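Local coordinates for protein putative alpha-L-fucosidase (Bacteroides thetaiotaomicron, PDB 3EYP) that probably hydrolyses alpha-L-fucosides, as a predicted lipoprotein of glycoside hydrolase family 29 that joins a TIM-barrel-like domain to an F5/8 type C domain, at residues A[206-209]-A[210-214]; A[276-279]-A[280-283]; A[313-316]-A[317-321]. One frame throughout, in Å; residues are numbered along the deposited sequence.

Interaction 1 of 3, residues A[206-209]-A[210-214]; sequences VRWM and GNEAG
Trp208 lays one face of its indole flat over the backbone of Gly210. The CA of Gly210 stands 3.5 Å from the centroid of the six-membered ring and only 3° off the ring normal, a CH-pi contact, while Gly210 N sits above the middle of the indole, 3.4 Å from Trp208 CD2. The chain runs on across the same face, bringing Asn211 N to 3.5 Å from Trp208 CZ2, nearer the rim. With CG anti to the backbone N (chi1 -165°), the indole is swung forward over the peptide that follows. Gly210 has phi 85°, a positive value that glycine adopts easily.

The Met209 side chain, bent at chi2 and chi3, brings SD to 3.3 Å from Asn211 O. Its methyl CE rests 3.6 Å from Asn211 OD1. That oxygen accepts an in-plane bond from Ala213 N at 2.8 Å, closing an Asx turn, while ND2 of Asn211 is held by Glu215 O and Tyr236 OH. Trp208 NE1 makes a weak hydrogen bond to Asp255, and Glu212, whose CG lies at the indole edge, bonds Trp262 and a glycerol.

The whole turn belongs to the loop between strands 193-195 and 223-224. Trp208 packs on Phe195 of strand 193-195 and Met209 on Thr254 of strand 253-257, so the turn spans from strand 193-195 to strand 253-257.

Interaction 2 of 3, residues A[276-279]-A[280-283]; sequences RELW and DIYC
One face of the Trp279 indole carries the thiol of Cys283: SG stands 3.4 Å from the centroid of the six-membered ring and 8° off its normal, a sulfur-aromatic contact one helical turn on. Tyr282 lies beside the same benzo end, its CD2 3.7 Å from Trp279 CZ3. Their planes are only 17° apart, yet the centroids are 5.9 Å apart, so the rings barely overlap. Both aromatics have CG anti to the backbone N (chi1 168° for Trp279), which sends them off the helix in similar directions, whereas SG of Cys283 is anti to its own carbonyl carbon and turns back over the indole. Phe460 also stacks on Trp279, and Arg426 makes a cation-pi contact with it.

Four i to i+4 backbone bonds hold this part of helix 275-283, from Asp280 N to Arg276 O through to Cys283 N to Trp279 O; that of Tyr282 N to Leu278 O is the shortest, at 2.7 Å. Leu278 and Ile281 face strand 291-295.

Two polar ends pair outside the helix: Trp279 NE1 with Gln456 OE1, and Asp280 OD1 with Arg426 NH1 in a salt bridge. Arg426 thus meets a carboxylate and an aromatic ring together, giving this mostly apolar contact a charged border.

Interaction 3 of 3, residues A[313-316]-A[317-321]; sequences ALLK and QGIDE
Lys316 reaches along the helix to Asp320, four residues on, and NZ makes a 2.9 Å salt bridge to OD1 on its syn lone pair, the side facing OD2. The lysine is extended apart from a bend at chi2 (63°), which steers its chain obliquely across the carboxylate, CD lying 3.6 Å from Asp320 OD2.

The backbone acceptors are used in order: Ala313 O takes Gln317 N, Leu314 O takes Gly318 N, Leu315 O takes Ile319 N, and Lys316 O takes Asp320 N at 2.8 Å. Ala313 O also receives a weak bond from Lys316 N. Further round, Gln317 NE2 gives a 2.9 Å bond to Glu321 OE2, but only tentatively, since it holds for one of two modelled positions of the Gln317 side chain. Glu321 OE1 is taken up by Ser457 OG.

Leu315 and Ile319 make the apolar contact, CG of Leu315 to CD1 of Ile319 at 3.7 Å. Helix 306-323 is thus amphipathic here: its apolar side, Leu315 and Ile319, packs against helix 275-283, while the i to i+4 ion pair of Lys316 and Asp320 joins successive turns elsewhere on its surface. The ammonium would probably favour the ionised form of Asp320.

How the interactions relate
All three contacts are local and follow in series along the chain, with none nested or crossing. Interaction 1 comes first, closing a tight turn in the loop after strand 193-195. The chain then forms strand 253-257 and enters helix 275-283, where interaction 2 lies within the crossover to strand 291-295; Ile281 CG2 packs 3.8 Å from Gly214 O, so the two touch. Interaction 3 follows on helix 306-323, which packs against helix 275-283, with Tyr282 CE1 3.5 Å from Ile319 CD1. Interactions 1 and 3 stay about 11 Å apart at their nearest atoms. Residues 276-283 therefore connect the loop turn to helix 306-323.

Interaction 1 of 3, residues A[206-209]-A[210-214]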
ATOM      1  N   VAL A 206      -4.962  -5.658  -6.905  1.00 38.91           N
ATOM      2  CA  VAL A 206      -4.021  -5.861  -5.779  1.00 38.50           C
ATOM      3  C   VAL A 206      -4.588  -6.851  -4.789  1.00 40.11           C
ATOM      4  O   VAL A 206      -5.822  -7.026  -4.667  1.00 40.82           O
ATOM      5  CB  VAL A 206      -3.604  -4.524  -5.145  1.00 37.83           C
ATOM      6  CG1 VAL A 206      -3.067  -3.556  -6.249  1.00 38.17           C
ATOM      7  CG2 VAL A 206      -4.784  -3.841  -4.363  1.00 37.87           C
ATOM      8  N   ARG A 207      -3.679  -7.496  -4.067  1.00 39.46           N
ATOM      9  CA  ARG A 207      -4.052  -8.522  -3.111  1.00 39.36           C
ATOM     10  C   ARG A 207      -3.740  -8.169  -1.680  1.00 39.92           C
ATOM     11  O   ARG A 207      -2.896  -7.319  -1.380  1.00 37.22           O
ATOM     12  CB  ARG A 207      -3.274  -9.829  -3.442  1.00 40.37           C
ATOM     13  CG  ARG A 207      -1.732  -9.748  -3.242  1.00 39.60           C
ATOM     14  CD  ARG A 207      -1.008 -11.118  -3.540  1.00 38.20           C
ATOM     15  NE  ARG A 207       0.303 -11.220  -2.897  1.00 39.49           N
ATOM     16  CZ  ARG A 207       1.481 -11.088  -3.517  1.00 40.17           C
ATOM     17  NH1 ARG A 207       1.536 -10.708  -4.782  1.00 40.41           N
ATOM     18  NH2 ARG A 207       2.620 -11.198  -2.834  1.00 36.51           N
ATOM     19  N   TRP A 208      -4.360  -8.936  -0.793  1.00 39.96           N
ATOM     20  CA  TRP A 208      -3.930  -9.008   0.604  1.00 40.06           C
ATOM     21  C   TRP A 208      -2.629  -9.811   0.791  1.00 40.20           C
ATOM     22  O   TRP A 208      -2.245 -10.632  -0.015  1.00 39.23           O
ATOM     23  CB  TRP A 208      -5.023  -9.610   1.487  1.00 38.96           C
ATOM     24  CG  TRP A 208      -4.806  -9.386   2.934  1.00 40.82           C
ATOM     25  CD1 TRP A 208      -4.371  -8.244   3.542  1.00 41.36           C
ATOM     26  CD2 TRP A 208      -5.071 -10.326   3.976  1.00 40.66           C
ATOM     27  NE1 TRP A 208      -4.333  -8.433   4.909  1.00 43.25           N
ATOM     28  CE2 TRP A 208      -4.768  -9.701   5.194  1.00 43.38           C
ATOM     29  CE3 TRP A 208      -5.535 -11.650   3.988  1.00 41.37           C
ATOM     30  CZ2 TRP A 208      -4.929 -10.356   6.431  1.00 42.76           C
ATOM     31  CZ3 TRP A 208      -5.705 -12.291   5.200  1.00 39.71           C
ATOM     32  CH2 TRP A 208      -5.411 -11.649   6.395  1.00 42.97           C
ATOM     33  N   MET A 209      -1.961  -9.564   1.913  1.00 39.55           N
ATOM     34  CA  MET A 209      -0.677 -10.186   2.154  1.00 39.06           C
ATOM     35  C   MET A 209      -0.636 -11.033   3.407  1.00 38.04           C
ATOM     36  O   MET A 209       0.405 -11.308   3.937  1.00 40.33           O
ATOM     37  CB  MET A 209       0.464  -9.176   2.180  1.00 38.71           C
ATOM     38  CG  MET A 209       0.061  -7.841   2.633  1.00 36.56           C
ATOM     39  SD  MET A 209      -0.551  -7.686   4.300  1.00 29.83           S
ATOM     40  CE  MET A 209       0.985  -7.814   5.192  1.00 35.09           C
ATOM     41  N   GLY A 210      -1.803 -11.353   3.899  1.00 38.36           N
ATOM     42  CA  GLY A 210      -2.019 -12.341   4.927  1.00 38.93           C
ATOM     43  C   GLY A 210      -1.895 -12.007   6.403  1.00 40.60           C
ATOM     44  O   GLY A 210      -2.143 -12.872   7.233  1.00 42.67           O
ATOM     45  N   ASN A 211      -1.470 -10.802   6.743  1.00 41.44           N
ATOM     46  CA  ASN A 211      -1.529 -10.282   8.132  1.00 41.44           C
ATOM     47  C   ASN A 211      -1.877  -8.797   8.232  1.00 42.90           C
ATOM     48  O   ASN A 211      -1.919  -8.088   7.235  1.00 41.99           O
ATOM     49  CB  ASN A 211      -0.253 -10.581   8.926  1.00 41.95           C
ATOM     50  CG  ASN A 211       0.943  -9.777   8.436  1.00 40.58           C
ATOM     51  OD1 ASN A 211       1.011  -8.585   8.676  1.00 41.17           O
ATOM     52  ND2 ASN A 211       1.897 -10.444   7.705  1.00 41.97           N
ATOM     53  N   GLU A 212      -2.186  -8.346   9.452  1.00 42.53           N
ATOM     54  CA  GLU A 212      -2.557  -6.935   9.636  1.00 45.07           C
ATOM     55  C   GLU A 212      -1.545  -6.323  10.535  1.00 44.68           C
ATOM     56  O   GLU A 212      -1.858  -5.424  11.331  1.00 44.66           O
ATOM     57  CB  GLU A 212      -3.963  -6.763  10.246  1.00 46.04           C
ATOM     58  CG  GLU A 212      -5.054  -7.249   9.337  1.00 47.88           C
ATOM     59  CD  GLU A 212      -6.461  -7.274   9.965  1.00 50.22           C
ATOM     60  OE1 GLU A 212      -6.653  -6.962  11.176  1.00 48.25           O
ATOM     61  OE2 GLU A 212      -7.376  -7.633   9.201  1.00 53.70           O
ATOM     62  N   ALA A 213      -0.323  -6.851  10.429  1.00 43.15           N
ATOM     63  CA  ALA A 213       0.757  -6.408  11.304  1.00 43.31           C
ATOM     64  C   ALA A 213       1.711  -5.449  10.618  1.00 43.33           C
ATOM     65  O   ALA A 213       2.593  -4.844  11.255  1.00 44.60           O
ATOM     66  CB  ALA A 213       1.502  -7.570  11.893  1.00 41.99           C
ATOM     67  N   GLY A 214       1.502  -5.327   9.312  1.00 42.84           N
ATOM     68  CA  GLY A 214       2.245  -4.415   8.453  1.00 42.51           C
ATOM     69  C   GLY A 214       3.541  -5.009   7.914  1.00 42.52           C
ATOM     70  O   GLY A 214       4.506  -4.293   7.605  1.00 42.61           O
TER

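Interaction 2 of 3, residues A[276-279]-A[280-283]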
ATOM      1  N   ARG A 276       9.197   4.975  15.402  1.00 44.60           N
ATOM      2  CA  ARG A 276      10.103   3.844  15.145  1.00 46.58           C
ATOM      3  C   ARG A 276       9.370   2.599  14.656  1.00 45.28           C
ATOM      4  O   ARG A 276       9.833   1.950  13.745  1.00 44.32           O
ATOM      5  CB  ARG A 276      10.969   3.478  16.347  1.00 47.62           C
ATOM      6  CG  ARG A 276      12.308   4.169  16.281  1.00 53.82           C
ATOM      7  CD  ARG A 276      13.117   4.016  17.574  1.00 59.91           C
ATOM      8  NE  ARG A 276      14.061   2.896  17.551  1.00 64.45           N
ATOM      9  CZ  ARG A 276      14.928   2.639  16.571  1.00 68.60           C
ATOM     10  NH1 ARG A 276      14.971   3.384  15.462  1.00 70.03           N
ATOM     11  NH2 ARG A 276      15.744   1.588  16.682  1.00 71.17           N
ATOM     12  N   GLU A 277       8.238   2.305  15.277  1.00 45.54           N
ATOM     13  CA  GLU A 277       7.359   1.193  14.857  1.00 46.06           C
ATOM     14  C   GLU A 277       6.858   1.393  13.429  1.00 44.37           C
ATOM     15  O   GLU A 277       6.869   0.478  12.611  1.00 42.21           O
ATOM     16  CB  GLU A 277       6.187   0.985  15.820  1.00 47.46           C
ATOM     17  CG  GLU A 277       6.680   0.290  17.088  1.00 51.36           C
ATOM     18  CD  GLU A 277       5.706   0.256  18.279  1.00 56.25           C
ATOM     19  OE1 GLU A 277       5.887  -0.679  19.107  1.00 60.72           O
ATOM     20  OE2 GLU A 277       4.798   1.110  18.425  1.00 53.71           O
ATOM     21  N   LEU A 278       6.483   2.635  13.117  1.00 42.65           N
ATOM     22  CA  LEU A 278       5.952   2.945  11.778  1.00 41.63           C
ATOM     23  C   LEU A 278       7.045   2.894  10.695  1.00 41.57           C
ATOM     24  O   LEU A 278       6.815   2.534   9.559  1.00 39.13           O
ATOM     25  CB  LEU A 278       5.256   4.321  11.792  1.00 41.58           C
ATOM     26  CG  LEU A 278       3.948   4.311  12.621  1.00 40.95           C
ATOM     27  CD1 LEU A 278       3.486   5.774  12.800  1.00 41.46           C
ATOM     28  CD2 LEU A 278       2.845   3.369  11.948  1.00 40.35           C
ATOM     29  N   TRP A 279       8.251   3.266  11.111  1.00 41.84           N
ATOM     30  CA  TRP A 279       9.411   3.198  10.242  1.00 42.17           C
ATOM     31  C   TRP A 279       9.690   1.735   9.909  1.00 41.81           C
ATOM     32  O   TRP A 279       9.963   1.381   8.778  1.00 42.59           O
ATOM     33  CB  TRP A 279      10.629   3.867  10.922  1.00 42.36           C
ATOM     34  CG  TRP A 279      11.956   3.650  10.286  1.00 42.71           C
ATOM     35  CD1 TRP A 279      13.097   3.240  10.921  1.00 43.85           C
ATOM     36  CD2 TRP A 279      12.314   3.879   8.924  1.00 41.51           C
ATOM     37  NE1 TRP A 279      14.147   3.198  10.027  1.00 42.92           N
ATOM     38  CE2 TRP A 279      13.693   3.613   8.802  1.00 44.14           C
ATOM     39  CE3 TRP A 279      11.609   4.327   7.793  1.00 46.58           C
ATOM     40  CZ2 TRP A 279      14.366   3.725   7.597  1.00 45.77           C
ATOM     41  CZ3 TRP A 279      12.274   4.430   6.595  1.00 47.90           C
ATOM     42  CH2 TRP A 279      13.655   4.144   6.506  1.00 47.09           C
ATOM     43  N   ASP A 280       9.564   0.886  10.913  1.00 42.67           N
ATOM     44  CA  ASP A 280       9.746  -0.543  10.723  1.00 43.31           C
ATOM     45  C   ASP A 280       8.724  -1.041   9.703  1.00 42.17           C
ATOM     46  O   ASP A 280       9.016  -1.736   8.755  1.00 39.32           O
ATOM     47  CB  ASP A 280       9.492  -1.318  12.013  1.00 43.84           C
ATOM     48  CG  ASP A 280      10.610  -1.187  13.008  1.00 48.97           C
ATOM     49  OD1 ASP A 280      11.664  -0.645  12.631  1.00 55.49           O
ATOM     50  OD2 ASP A 280      10.457  -1.696  14.154  1.00 52.08           O
ATOM     51  N   ILE A 281       7.497  -0.670   9.964  1.00 41.46           N
ATOM     52  CA  ILE A 281       6.398  -1.043   9.072  1.00 40.40           C
ATOM     53  C   ILE A 281       6.570  -0.538   7.653  1.00 40.79           C
ATOM     54  O   ILE A 281       6.404  -1.289   6.670  1.00 41.79           O
ATOM     55  CB  ILE A 281       5.021  -0.596   9.657  1.00 40.34           C
ATOM     56  CG1 ILE A 281       4.695  -1.474  10.857  1.00 40.17           C
ATOM     57  CG2 ILE A 281       3.922  -0.693   8.623  1.00 36.83           C
ATOM     58  CD1 ILE A 281       3.500  -0.946  11.754  1.00 41.34           C
ATOM     59  N   TYR A 282       6.942   0.725   7.546  1.00 40.44           N
ATOM     60  CA  TYR A 282       7.234   1.332   6.254  1.00 40.70           C
ATOM     61  C   TYR A 282       8.257   0.429   5.508  1.00 42.05           C
ATOM     62  O   TYR A 282       8.141   0.118   4.308  1.00 41.38           O
ATOM     63  CB  TYR A 282       7.806   2.759   6.430  1.00 40.98           C
ATOM     64  CG  TYR A 282       8.129   3.467   5.114  1.00 41.57           C
ATOM     65  CD1 TYR A 282       7.155   4.178   4.409  1.00 44.40           C
ATOM     66  CD2 TYR A 282       9.412   3.394   4.564  1.00 43.04           C
ATOM     67  CE1 TYR A 282       7.453   4.781   3.186  1.00 44.25           C
ATOM     68  CE2 TYR A 282       9.723   3.993   3.352  1.00 42.88           C
ATOM     69  CZ  TYR A 282       8.750   4.686   2.674  1.00 44.49           C
ATOM     70  OH  TYR A 282       9.060   5.328   1.514  1.00 45.02           O
ATOM     71  N   CYS A 283       9.269  -0.002   6.245  1.00 42.67           N
ATOM     72  CA  CYS A 283      10.377  -0.761   5.609  1.00 41.36           C
ATOM     73  C   CYS A 283       9.972  -2.167   5.208  1.00 40.33           C
ATOM     74  O   CYS A 283      10.489  -2.758   4.245  1.00 40.69           O
ATOM     75  CB  CYS A 283      11.612  -0.774   6.521  1.00 42.78           C
ATOM     76  SG  CYS A 283      12.503   0.823   6.560  1.00 43.41           S
TER

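Interaction 3 of 3, residues A[313-316]-A[317-321]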
ATOM      1  N   ALA A 313       3.361  12.437  10.721  1.00 42.84           N
ATOM      2  CA  ALA A 313       4.161  13.606  10.250  1.00 44.22           C
ATOM      3  C   ALA A 313       5.681  13.386  10.469  1.00 44.24           C
ATOM      4  O   ALA A 313       6.498  13.667   9.609  1.00 45.69           O
ATOM      5  CB  ALA A 313       3.685  14.953  10.913  1.00 42.38           C
ATOM      6  N   LEU A 314       6.026  12.869  11.630  1.00 44.42           N
ATOM      7  CA  LEU A 314       7.434  12.599  11.974  1.00 44.55           C
ATOM      8  C   LEU A 314       7.999  11.472  11.085  1.00 44.32           C
ATOM      9  O   LEU A 314       9.138  11.512  10.659  1.00 43.68           O
ATOM     10  CB  LEU A 314       7.585  12.244  13.457  1.00 44.14           C
ATOM     11  CG  LEU A 314       7.226  13.371  14.445  1.00 43.67           C
ATOM     12  CD1 LEU A 314       7.232  12.911  15.930  1.00 43.66           C
ATOM     13  CD2 LEU A 314       8.128  14.587  14.191  1.00 45.92           C
ATOM     14  N   LEU A 315       7.199  10.446  10.818  1.00 43.38           N
ATOM     15  CA  LEU A 315       7.652   9.393   9.889  1.00 42.26           C
ATOM     16  C   LEU A 315       8.027  10.025   8.552  1.00 43.22           C
ATOM     17  O   LEU A 315       9.022   9.660   7.923  1.00 44.61           O
ATOM     18  CB  LEU A 315       6.592   8.306   9.722  1.00 42.43           C
ATOM     19  CG  LEU A 315       6.791   7.207   8.665  1.00 38.94           C
ATOM     20  CD1 LEU A 315       7.964   6.309   8.952  1.00 37.31           C
ATOM     21  CD2 LEU A 315       5.485   6.443   8.532  1.00 36.92           C
ATOM     22  N   LYS A 316       7.244  10.981   8.115  1.00 44.39           N
ATOM     23  CA  LYS A 316       7.468  11.587   6.763  1.00 45.32           C
ATOM     24  C   LYS A 316       8.799  12.359   6.764  1.00 45.63           C
ATOM     25  O   LYS A 316       9.635  12.247   5.846  1.00 44.84           O
ATOM     26  CB  LYS A 316       6.322  12.525   6.367  1.00 47.15           C
ATOM     27  CG  LYS A 316       6.626  13.449   5.228  1.00 48.75           C
ATOM     28  CD  LYS A 316       6.892  12.673   3.950  1.00 53.47           C
ATOM     29  CE  LYS A 316       6.958  13.572   2.703  1.00 54.21           C
ATOM     30  NZ  LYS A 316       7.417  12.677   1.557  1.00 55.35           N
ATOM     31  N   GLN A 317       8.967  13.116   7.832  1.00 45.66           N
ATOM     32  CA  GLN A 317      10.219  13.876   8.031  0.50 46.04           C
ATOM     33  C   GLN A 317      11.414  12.942   8.077  1.00 45.66           C
ATOM     34  O   GLN A 317      12.455  13.178   7.450  1.00 46.37           O
ATOM     35  CB  GLN A 317      10.203  14.733   9.290  0.50 45.47           C
ATOM     36  CG  GLN A 317      11.427  15.637   9.303  0.50 45.22           C
ATOM     37  CD  GLN A 317      11.693  16.304  10.612  0.50 41.59           C
ATOM     38  OE1 GLN A 317      10.776  16.603  11.375  0.50 45.80           O
ATOM     39  NE2 GLN A 317      12.954  16.602  10.857  0.50 35.96           N
ATOM     40  N   GLY A 318      11.248  11.877   8.797  1.00 45.78           N
ATOM     41  CA  GLY A 318      12.278  10.849   8.893  1.00 45.88           C
ATOM     42  C   GLY A 318      12.632  10.226   7.555  1.00 45.32           C
ATOM     43  O   GLY A 318      13.809  10.029   7.224  1.00 44.72           O
ATOM     44  N   ILE A 319      11.610   9.909   6.775  1.00 44.57           N
ATOM     45  CA  ILE A 319      11.801   9.263   5.516  1.00 44.91           C
ATOM     46  C   ILE A 319      12.536  10.284   4.623  1.00 46.44           C
ATOM     47  O   ILE A 319      13.547   9.969   3.944  1.00 46.57           O
ATOM     48  CB  ILE A 319      10.447   8.783   4.837  1.00 45.27           C
ATOM     49  CG1 ILE A 319       9.858   7.556   5.547  1.00 44.28           C
ATOM     50  CG2 ILE A 319      10.644   8.351   3.382  1.00 45.41           C
ATOM     51  CD1 ILE A 319       8.297   7.392   5.287  1.00 44.74           C
ATOM     52  N   ASP A 320      12.036  11.514   4.642  1.00 46.70           N
ATOM     53  CA  ASP A 320      12.595  12.550   3.770  1.00 47.67           C
ATOM     54  C   ASP A 320      14.062  12.777   4.059  1.00 47.74           C
ATOM     55  O   ASP A 320      14.891  12.730   3.148  1.00 48.20           O
ATOM     56  CB  ASP A 320      11.801  13.837   3.839  1.00 48.92           C
ATOM     57  CG  ASP A 320      10.503  13.761   3.024  1.00 50.48           C
ATOM     58  OD1 ASP A 320      10.244  12.774   2.283  1.00 54.69           O
ATOM     59  OD2 ASP A 320       9.731  14.716   3.154  1.00 57.30           O
ATOM     60  N   GLU A 321      14.396  12.908   5.334  1.00 47.03           N
ATOM     61  CA  GLU A 321      15.791  13.128   5.713  1.00 48.33           C
ATOM     62  C   GLU A 321      16.666  11.968   5.333  1.00 48.49           C
ATOM     63  O   GLU A 321      17.763  12.149   4.872  1.00 48.26           O
ATOM     64  CB  GLU A 321      15.989  13.401   7.189  1.00 48.48           C
ATOM     65  CG  GLU A 321      15.293  14.642   7.569  1.00 53.68           C
ATOM     66  CD  GLU A 321      15.584  15.083   8.937  1.00 60.64           C
ATOM     67  OE1 GLU A 321      16.123  14.223   9.763  1.00 62.21           O
ATOM     68  OE2 GLU A 321      15.262  16.311   9.151  1.00 63.08           O
TER